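Local coordinates for protein blood group a-and b-cleaving endo-beta-galactosidase (Streptococcus pneumoniae, PDB 2YGL) that cleaves blood group A and B antigens as a family 98 glycoside hydrolase, its tandem CBM51 modules probably binding carbohydrate, at residues 180-183 with 184-188; 289-293 with 294-298; 255-259 with 260-264. All coordinates share one frame; numbering follows the deposited sequence.

Contact 1 of 3, residues 180-183 with 184-188; sequences DLLN and KGING
Leu181 and Ile186 meet where the short helix 179-184 runs out, at a helix C-terminus closed by a glycine and a hydrophobic contact. Their side chains cross at about a right angle, CG of Leu181 lying 3.8 Å from CG1 of Ile186. Leu182 adds a second contact from the same helical turn: its CD2 comes within 3.8 Å of Ile186 CD1, the two side chains running side by side and pointing the same way. Ile186 sends CG1 back beside its own backbone N (chi1 -53°), which turns the CG1-CD1 arm toward both leucines while CG2 stays on the far side. Branched aliphatic residues suit this place because Leu182 is buried against Ile266, Tyr268 and Leu349, and Ile186 also rests on Leu349, fastening the helix end to the sheet that carries strands 262-271 and 343-352.

The backbone behind these contacts keeps the last helical turn. Gly185 N donates to Leu181 O at 2.9 Å, and Gly185 then leaves the helix with a positive phi of 116°, a conformation that a residue without a side chain adopts readily. Lys184, exposed, can carry its long chain outward with its aliphatic base against the helix. Its backbone N donates to Asp180 O at 2.9 Å, and its CB sits 3.5 Å from that same Asp180 O.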
ATOM      1  N   ASP A 180     -13.100   3.294 -11.661  1.00 27.84           N
ATOM      2  CA  ASP A 180     -14.026   3.457 -10.532  1.00 27.79           C
ATOM      3  C   ASP A 180     -13.458   4.319  -9.405  1.00 27.28           C
ATOM      4  O   ASP A 180     -14.144   5.206  -8.892  1.00 27.04           O
ATOM      5  CB  ASP A 180     -14.440   2.092  -9.965  1.00 28.16           C
ATOM      6  CG  ASP A 180     -15.597   1.469 -10.721  1.00 29.35           C
ATOM      7  OD1 ASP A 180     -16.357   2.210 -11.382  1.00 30.54           O
ATOM      8  OD2 ASP A 180     -15.754   0.232 -10.643  1.00 30.88           O
ATOM      9  N   LEU A 181     -12.209   4.047  -9.025  1.00 26.93           N
ATOM     10  CA  LEU A 181     -11.544   4.781  -7.950  1.00 26.61           C
ATOM     11  C   LEU A 181     -11.365   6.260  -8.300  1.00 26.46           C
ATOM     12  O   LEU A 181     -11.608   7.132  -7.466  1.00 26.48           O
ATOM     13  CB  LEU A 181     -10.196   4.135  -7.599  1.00 26.53           C
ATOM     14  CG  LEU A 181      -9.306   4.846  -6.570  1.00 26.61           C
ATOM     15  CD1 LEU A 181      -9.970   4.928  -5.196  1.00 27.05           C
ATOM     16  CD2 LEU A 181      -7.951   4.164  -6.468  1.00 26.73           C
ATOM     17  N   LEU A 182     -10.945   6.533  -9.534  1.00 26.21           N
ATOM     18  CA  LEU A 182     -10.775   7.910  -9.995  1.00 25.97           C
ATOM     19  C   LEU A 182     -12.116   8.625 -10.163  1.00 25.98           C
ATOM     20  O   LEU A 182     -12.187   9.849 -10.038  1.00 25.95           O
ATOM     21  CB  LEU A 182      -9.942   7.969 -11.287  1.00 25.83           C
ATOM     22  CG  LEU A 182      -8.507   7.420 -11.234  1.00 25.50           C
ATOM     23  CD1 LEU A 182      -7.753   7.727 -12.521  1.00 24.83           C
ATOM     24  CD2 LEU A 182      -7.730   7.947 -10.025  1.00 24.59           C
ATOM     25  N   ASN A 183     -13.171   7.853 -10.426  1.00 26.01           N
ATOM     26  CA  ASN A 183     -14.534   8.382 -10.517  1.00 26.20           C
ATOM     27  C   ASN A 183     -15.168   8.683  -9.157  1.00 26.44           C
ATOM     28  O   ASN A 183     -15.965   9.615  -9.033  1.00 26.35           O
ATOM     29  CB  ASN A 183     -15.434   7.434 -11.317  1.00 26.15           C
ATOM     30  CG  ASN A 183     -15.181   7.505 -12.815  1.00 26.06           C
ATOM     31  OD1 ASN A 183     -15.316   6.509 -13.529  1.00 25.66           O
ATOM     32  ND2 ASN A 183     -14.810   8.684 -13.296  1.00 25.34           N
ATOM     33  N   LYS A 184     -14.823   7.887  -8.148  1.00 26.73           N
ATOM     34  CA  LYS A 184     -15.303   8.119  -6.784  1.00 27.15           C
ATOM     35  C   LYS A 184     -14.505   9.234  -6.113  1.00 26.98           C
ATOM     36  O   LYS A 184     -15.074  10.096  -5.440  1.00 27.08           O
ATOM     37  CB  LYS A 184     -15.221   6.839  -5.946  1.00 27.38           C
ATOM     38  CG  LYS A 184     -15.859   6.970  -4.556  1.00 28.44           C
ATOM     39  CD  LYS A 184     -15.175   6.088  -3.521  1.00 29.63           C
ATOM     40  CE  LYS A 184     -15.668   4.648  -3.581  1.00 30.74           C
ATOM     41  NZ  LYS A 184     -15.024   3.815  -2.525  1.00 31.11           N
ATOM     42  N   GLY A 185     -13.186   9.209  -6.305  1.00 26.81           N
ATOM     43  CA  GLY A 185     -12.287  10.171  -5.675  1.00 26.54           C
ATOM     44  C   GLY A 185     -11.316   9.514  -4.713  1.00 26.36           C
ATOM     45  O   GLY A 185     -11.610   8.466  -4.141  1.00 26.31           O
ATOM     46  N   ILE A 186     -10.149  10.131  -4.550  1.00 26.25           N
ATOM     47  CA  ILE A 186      -9.144   9.675  -3.591  1.00 26.16           C
ATOM     48  C   ILE A 186      -8.892  10.793  -2.582  1.00 26.05           C
ATOM     49  O   ILE A 186      -8.710  11.952  -2.967  1.00 26.10           O
ATOM     50  CB  ILE A 186      -7.802   9.293  -4.287  1.00 26.23           C
ATOM     51  CG1 ILE A 186      -8.036   8.297  -5.430  1.00 26.20           C
ATOM     52  CG2 ILE A 186      -6.795   8.734  -3.272  1.00 26.36           C
ATOM     53  CD1 ILE A 186      -6.816   8.054  -6.308  1.00 25.72           C
ATOM     54  N   ASN A 187      -8.899  10.445  -1.295  1.00 25.89           N
ATOM     55  CA  ASN A 187      -8.526  11.385  -0.234  1.00 25.78           C
ATOM     56  C   ASN A 187      -7.127  11.939  -0.469  1.00 25.14           C
ATOM     57  O   ASN A 187      -6.169  11.180  -0.614  1.00 25.27           O
ATOM     58  CB  ASN A 187      -8.588  10.713   1.144  1.00 26.04           C
ATOM     59  CG  ASN A 187     -10.009  10.488   1.634  1.00 27.46           C
ATOM     60  OD1 ASN A 187     -10.981  10.970   1.040  1.00 29.23           O
ATOM     61  ND2 ASN A 187     -10.138   9.755   2.735  1.00 28.77           N
ATOM     62  N   GLY A 188      -7.024  13.263  -0.524  1.00 24.67           N
ATOM     63  CA  GLY A 188      -5.748  13.933  -0.775  1.00 23.90           C
ATOM     64  C   GLY A 188      -5.453  14.131  -2.250  1.00 23.30           C
ATOM     65  O   GLY A 188      -4.423  14.708  -2.613  1.00 23.30           O
TER

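Contact 2 of 3, residues 289-293 with 294-298; sequences EVVAD and GKVIY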
ATOM      1  N   GLU A 289       3.637  12.940 -22.998  1.00 18.25           N
ATOM      2  CA  GLU A 289       4.711  13.162 -22.030  1.00 18.33           C
ATOM      3  C   GLU A 289       4.253  13.916 -20.787  1.00 18.31           C
ATOM      4  O   GLU A 289       3.469  14.862 -20.878  1.00 17.99           O
ATOM      5  CB  GLU A 289       5.849  13.957 -22.663  1.00 18.30           C
ATOM      6  CG  GLU A 289       6.676  13.208 -23.690  1.00 18.64           C
ATOM      7  CD  GLU A 289       7.689  14.112 -24.374  1.00 18.55           C
ATOM      8  OE1 GLU A 289       7.547  15.354 -24.295  1.00 18.65           O
ATOM      9  OE2 GLU A 289       8.626  13.578 -24.995  1.00 18.57           O
ATOM     10  N   VAL A 290       4.752  13.484 -19.630  1.00 18.38           N
ATOM     11  CA  VAL A 290       4.670  14.275 -18.407  1.00 18.50           C
ATOM     12  C   VAL A 290       6.063  14.843 -18.149  1.00 18.70           C
ATOM     13  O   VAL A 290       7.044  14.099 -18.063  1.00 18.73           O
ATOM     14  CB  VAL A 290       4.174  13.453 -17.197  1.00 18.54           C
ATOM     15  CG1 VAL A 290       4.043  14.341 -15.956  1.00 18.47           C
ATOM     16  CG2 VAL A 290       2.839  12.790 -17.509  1.00 18.47           C
ATOM     17  N   VAL A 291       6.142  16.166 -18.050  1.00 18.80           N
ATOM     18  CA  VAL A 291       7.423  16.862 -17.977  1.00 18.93           C
ATOM     19  C   VAL A 291       7.509  17.688 -16.692  1.00 19.15           C
ATOM     20  O   VAL A 291       6.681  18.570 -16.457  1.00 19.11           O
ATOM     21  CB  VAL A 291       7.644  17.766 -19.221  1.00 19.02           C
ATOM     22  CG1 VAL A 291       9.064  18.297 -19.265  1.00 18.81           C
ATOM     23  CG2 VAL A 291       7.330  17.003 -20.514  1.00 18.84           C
ATOM     24  N   ALA A 292       8.506  17.382 -15.864  1.00 19.23           N
ATOM     25  CA  ALA A 292       8.752  18.116 -14.624  1.00 19.51           C
ATOM     26  C   ALA A 292       9.990  18.996 -14.760  1.00 19.67           C
ATOM     27  O   ALA A 292      11.100  18.493 -14.949  1.00 19.84           O
ATOM     28  CB  ALA A 292       8.900  17.153 -13.450  1.00 19.31           C
ATOM     29  N   ASP A 293       9.781  20.308 -14.668  1.00 20.01           N
ATOM     30  CA  ASP A 293      10.841  21.319 -14.834  1.00 20.43           C
ATOM     31  C   ASP A 293      11.715  21.083 -16.070  1.00 20.69           C
ATOM     32  O   ASP A 293      12.944  21.121 -15.989  1.00 20.76           O
ATOM     33  CB  ASP A 293      11.703  21.432 -13.564  1.00 20.38           C
ATOM     34  CG  ASP A 293      10.905  21.900 -12.355  1.00 20.75           C
ATOM     35  OD1 ASP A 293      10.009  22.757 -12.517  1.00 21.37           O
ATOM     36  OD2 ASP A 293      11.172  21.408 -11.241  1.00 21.15           O
ATOM     37  N   GLY A 294      11.069  20.828 -17.207  1.00 20.83           N
ATOM     38  CA  GLY A 294      11.776  20.638 -18.471  1.00 21.19           C
ATOM     39  C   GLY A 294      12.302  19.231 -18.693  1.00 21.50           C
ATOM     40  O   GLY A 294      12.833  18.930 -19.759  1.00 21.65           O
ATOM     41  N   LYS A 295      12.139  18.365 -17.695  1.00 21.81           N
ATOM     42  CA  LYS A 295      12.624  16.992 -17.770  1.00 22.35           C
ATOM     43  C   LYS A 295      11.474  15.994 -17.904  1.00 22.33           C
ATOM     44  O   LYS A 295      10.555  15.966 -17.077  1.00 22.25           O
ATOM     45  CB  LYS A 295      13.484  16.665 -16.542  1.00 22.57           C
ATOM     46  CG  LYS A 295      14.334  15.408 -16.680  1.00 24.00           C
ATOM     47  CD  LYS A 295      15.167  15.167 -15.420  1.00 26.01           C
ATOM     48  CE  LYS A 295      16.094  13.965 -15.570  1.00 26.96           C
ATOM     49  NZ  LYS A 295      15.358  12.665 -15.581  1.00 28.07           N
ATOM     50  N   VAL A 296      11.533  15.179 -18.955  1.00 22.25           N
ATOM     51  CA  VAL A 296      10.533  14.139 -19.193  1.00 22.21           C
ATOM     52  C   VAL A 296      10.632  13.080 -18.098  1.00 22.23           C
ATOM     53  O   VAL A 296      11.671  12.434 -17.942  1.00 22.27           O
ATOM     54  CB  VAL A 296      10.698  13.494 -20.600  1.00 22.19           C
ATOM     55  CG1 VAL A 296       9.748  12.323 -20.783  1.00 22.38           C
ATOM     56  CG2 VAL A 296      10.472  14.534 -21.696  1.00 22.17           C
ATOM     57  N   ILE A 297       9.556  12.931 -17.326  1.00 22.05           N
ATOM     58  CA  ILE A 297       9.497  11.931 -16.257  1.00 21.85           C
ATOM     59  C   ILE A 297       8.548  10.784 -16.599  1.00 21.89           C
ATOM     60  O   ILE A 297       8.540   9.753 -15.921  1.00 21.82           O
ATOM     61  CB  ILE A 297       9.151  12.552 -14.874  1.00 21.94           C
ATOM     62  CG1 ILE A 297       7.797  13.278 -14.920  1.00 21.81           C
ATOM     63  CG2 ILE A 297      10.286  13.472 -14.407  1.00 21.68           C
ATOM     64  CD1 ILE A 297       7.207  13.584 -13.555  1.00 21.75           C
ATOM     65  N   TYR A 298       7.742  10.981 -17.643  1.00 21.85           N
ATOM     66  CA  TYR A 298       6.967   9.910 -18.261  1.00 21.97           C
ATOM     67  C   TYR A 298       6.876  10.104 -19.775  1.00 22.01           C
ATOM     68  O   TYR A 298       6.629  11.212 -20.252  1.00 21.70           O
ATOM     69  CB  TYR A 298       5.545   9.805 -17.686  1.00 21.94           C
ATOM     70  CG  TYR A 298       4.710   8.783 -18.439  1.00 22.45           C
ATOM     71  CD1 TYR A 298       4.717   7.440 -18.065  1.00 22.42           C
ATOM     72  CD2 TYR A 298       3.954   9.152 -19.558  1.00 22.68           C
ATOM     73  CE1 TYR A 298       3.980   6.495 -18.764  1.00 23.06           C
ATOM     74  CE2 TYR A 298       3.217   8.212 -20.269  1.00 23.09           C
ATOM     75  CZ  TYR A 298       3.234   6.888 -19.866  1.00 23.49           C
ATOM     76  OH  TYR A 298       2.505   5.953 -20.559  1.00 24.42           O
TER
HETATM   77  O   HOH W   1       8.340  21.413 -17.145  1.00 23.14           O
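Val290 packs against both Ile297 and Tyr298 across the hairpin of strands 285-292 and 295-299. Its CG1 lies 4.0 Å from CG1 of Ile297, while its CB faces Tyr298 CB. Ile297 holds CG1 between its backbone N and carbonyl carbon (chi1 59°), and this folds the arm over the neighbouring strand so that CD1 reaches Ala292 CB at 4.0 Å. A methyl is all Ala292 presents to that arm. Val317 and Val319 of strand 315-320 continue this apolar layer, packing against Val290 and Ile297 respectively. On the other face, Val291 and Val296 form a non-hydrogen-bonded pair, and Val296 CG2 lies 3.9 Å from Glu289 CD; OE1 of that glutamate is hydrogen-bonded to Tyr333 OH.

Two residues opposite one make a classic beta bulge: Val290 O accepts from Ile297 N at 2.9 Å and, on a lone pair in the carbonyl plane, from Tyr298 N at 3.2 Å. Beyond it, Ala292 and Lys295 bond in both directions and close a type I' turn. Asp293 and Gly294 fill its corners with positive phi, easy for glycine and tolerable for aspartate, whose OD1 takes the backbone N-H groups of Gln326 and Thr327. A water accepts from Gly294 N at 2.8 Å. The chemistry implies a turn secured by backbone bonds and by Asp293, with the bulge letting both Ile297 and Tyr298 serve the apolar side.

Contact 3 of 3, residues 255-259 with 260-264; sequences YDVSG and ANVTR
Val257 and Val262 meet across a tight connection that carries the chain from strand 251-256 to strand 262-271, and so from one sheet of the beta-sandwich module to the other. A type I beta turn from Val257 to Ala260 bends the chain, and an Asx turn at Asp256 leads into it.

The apolar part is small. CG2 of Val262 approaches CB of Val257 at 3.9 Å and Val257 CG1 at 4.0 Å, the two side chains crossing at about a right angle. With its CG1 anti to the backbone N (chi1 179°), Val262 is left with CG2 as the branch that meets Val257. Both valines also lie on Phe350 of strand 343-352, so compact, beta-branched residues fit here: they pack together over Phe350 and reach the ring without long chains to bury.

One backbone bond closes the turn. Ala260 N donates to Val257 O at 3.2 Å, approaching from well above the carbonyl plane. Gly259 and Ala260 are exposed and small, which suits a corner of the module surface. Backbone bonding of Val257 to Gln326 carries the pairing of strands 251-256 and 327-334 a little past their ends.

The side-chain bonds centre on one carboxylate oxygen. Aspartate has the short reach an Asx turn requires, and Asp256 OD1 takes two donors from Ser258, both arriving from the same face of the carboxylate plane. Serine supplies the second because its hydroxyl sits only one bond beyond CB; chi1 of 63° brings it round to the acid. The backbone N of Ser258 lies 3.1 Å from Asp256 OD1, and Ser258 OG donates to that oxygen on its syn side at 2.7 Å.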
ATOM      1  N   TYR A 255       1.207  23.631 -15.548  1.00 18.08           N
ATOM      2  CA  TYR A 255       0.801  23.963 -14.187  1.00 18.27           C
ATOM      3  C   TYR A 255       1.981  24.449 -13.359  1.00 18.45           C
ATOM      4  O   TYR A 255       3.071  23.875 -13.413  1.00 18.55           O
ATOM      5  CB  TYR A 255       0.143  22.758 -13.506  1.00 18.04           C
ATOM      6  CG  TYR A 255      -1.164  22.355 -14.140  1.00 17.92           C
ATOM      7  CD1 TYR A 255      -2.366  22.949 -13.750  1.00 17.50           C
ATOM      8  CD2 TYR A 255      -1.200  21.388 -15.141  1.00 17.42           C
ATOM      9  CE1 TYR A 255      -3.572  22.582 -14.339  1.00 17.57           C
ATOM     10  CE2 TYR A 255      -2.397  21.017 -15.735  1.00 17.22           C
ATOM     11  CZ  TYR A 255      -3.578  21.614 -15.333  1.00 16.85           C
ATOM     12  OH  TYR A 255      -4.761  21.238 -15.929  1.00 16.43           O
ATOM     13  N   ASP A 256       1.753  25.523 -12.610  1.00 18.59           N
ATOM     14  CA  ASP A 256       2.715  26.003 -11.627  1.00 18.70           C
ATOM     15  C   ASP A 256       2.406  25.320 -10.301  1.00 18.67           C
ATOM     16  O   ASP A 256       1.409  25.638  -9.645  1.00 18.71           O
ATOM     17  CB  ASP A 256       2.629  27.528 -11.500  1.00 18.82           C
ATOM     18  CG  ASP A 256       3.587  28.100 -10.455  1.00 18.98           C
ATOM     19  OD1 ASP A 256       4.468  27.374  -9.955  1.00 19.42           O
ATOM     20  OD2 ASP A 256       3.453  29.296 -10.137  1.00 19.57           O
ATOM     21  N   VAL A 257       3.254  24.366  -9.926  1.00 18.59           N
ATOM     22  CA  VAL A 257       3.068  23.602  -8.688  1.00 18.75           C
ATOM     23  C   VAL A 257       4.068  23.995  -7.592  1.00 18.87           C
ATOM     24  O   VAL A 257       4.249  23.265  -6.616  1.00 18.70           O
ATOM     25  CB  VAL A 257       3.101  22.062  -8.934  1.00 18.57           C
ATOM     26  CG1 VAL A 257       1.911  21.629  -9.782  1.00 18.50           C
ATOM     27  CG2 VAL A 257       4.424  21.621  -9.568  1.00 18.34           C
ATOM     28  N   SER A 258       4.696  25.157  -7.759  1.00 19.29           N
ATOM     29  CA  SER A 258       5.703  25.659  -6.819  1.00 19.61           C
ATOM     30  C   SER A 258       5.146  25.872  -5.411  1.00 19.88           C
ATOM     31  O   SER A 258       5.873  25.736  -4.427  1.00 19.87           O
ATOM     32  CB  SER A 258       6.305  26.967  -7.333  1.00 19.67           C
ATOM     33  OG  SER A 258       5.320  27.982  -7.422  1.00 19.62           O
ATOM     34  N   GLY A 259       3.858  26.198  -5.324  1.00 20.10           N
ATOM     35  CA  GLY A 259       3.209  26.461  -4.040  1.00 20.49           C
ATOM     36  C   GLY A 259       2.758  25.233  -3.264  1.00 20.73           C
ATOM     37  O   GLY A 259       2.145  25.363  -2.204  1.00 20.72           O
ATOM     38  N   ALA A 260       3.051  24.042  -3.782  1.00 20.94           N
ATOM     39  CA  ALA A 260       2.627  22.802  -3.128  1.00 21.20           C
ATOM     40  C   ALA A 260       3.643  21.676  -3.260  1.00 21.42           C
ATOM     41  O   ALA A 260       4.471  21.667  -4.173  1.00 21.58           O
ATOM     42  CB  ALA A 260       1.268  22.354  -3.653  1.00 21.08           C
ATOM     43  N   ASN A 261       3.554  20.720  -2.342  1.00 21.55           N
ATOM     44  CA  ASN A 261       4.422  19.558  -2.321  1.00 21.92           C
ATOM     45  C   ASN A 261       3.789  18.386  -3.087  1.00 21.79           C
ATOM     46  O   ASN A 261       3.415  17.362  -2.504  1.00 21.80           O
ATOM     47  CB  ASN A 261       4.740  19.185  -0.866  1.00 22.27           C
ATOM     48  CG  ASN A 261       5.687  18.007  -0.752  1.00 23.23           C
ATOM     49  OD1 ASN A 261       6.559  17.805  -1.599  1.00 25.33           O
ATOM     50  ND2 ASN A 261       5.515  17.217   0.303  1.00 24.65           N
ATOM     51  N   VAL A 262       3.669  18.560  -4.403  1.00 21.62           N
ATOM     52  CA  VAL A 262       3.067  17.557  -5.285  1.00 21.38           C
ATOM     53  C   VAL A 262       4.015  16.372  -5.449  1.00 21.26           C
ATOM     54  O   VAL A 262       5.179  16.548  -5.799  1.00 21.27           O
ATOM     55  CB  VAL A 262       2.719  18.160  -6.677  1.00 21.39           C
ATOM     56  CG1 VAL A 262       2.109  17.104  -7.594  1.00 21.30           C
ATOM     57  CG2 VAL A 262       1.772  19.348  -6.531  1.00 21.03           C
ATOM     58  N   THR A 263       3.507  15.168  -5.202  1.00 21.17           N
ATOM     59  CA  THR A 263       4.344  13.969  -5.217  1.00 21.28           C
ATOM     60  C   THR A 263       3.965  12.946  -6.287  1.00 21.20           C
ATOM     61  O   THR A 263       4.740  12.031  -6.567  1.00 21.21           O
ATOM     62  CB  THR A 263       4.324  13.255  -3.849  1.00 21.39           C
ATOM     63  OG1 THR A 263       2.970  12.946  -3.500  1.00 21.63           O
ATOM     64  CG2 THR A 263       4.946  14.134  -2.765  1.00 21.32           C
ATOM     65  N   ARG A 264       2.785  13.097  -6.883  1.00 21.05           N
ATOM     66  CA  ARG A 264       2.236  12.055  -7.750  1.00 20.95           C
ATOM     67  C   ARG A 264       1.245  12.616  -8.771  1.00 20.67           C
ATOM     68  O   ARG A 264       0.464  13.518  -8.460  1.00 20.60           O
ATOM     69  CB  ARG A 264       1.550  10.997  -6.879  1.00 21.15           C
ATOM     70  CG  ARG A 264       1.439   9.602  -7.470  1.00 21.70           C
ATOM     71  CD  ARG A 264       0.818   8.668  -6.437  1.00 22.80           C
ATOM     72  NE  ARG A 264       0.452   7.365  -6.986  1.00 23.69           N
ATOM     73  CZ  ARG A 264      -0.334   6.483  -6.372  1.00 24.38           C
ATOM     74  NH1 ARG A 264      -0.851   6.758  -5.179  1.00 24.61           N
ATOM     75  NH2 ARG A 264      -0.611   5.322  -6.955  1.00 24.52           N
TER

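How the contacts relate
Along the chain contact 1 comes first, then contact 3, then contact 2, all in the second half of the chain. Contacts 2 and 3 are neighbours, with centres 13 Å apart and nearest atoms about 6 Å apart; strands 251-256 and 285-292 flank strand 327-334 in one five-stranded antiparallel sheet, and strand 262-271 belongs to the six-stranded sheet. Contact 1 lies farther off, its centre 19 Å from that of contact 3 and 24 Å from that of contact 2. There helix 179-184 rests on the six-stranded sheet through Leu182, with Ile186 just after it. Contact 3 thus links the two sheets, while the hairpin of contact 2 ends in edge strand 295-299.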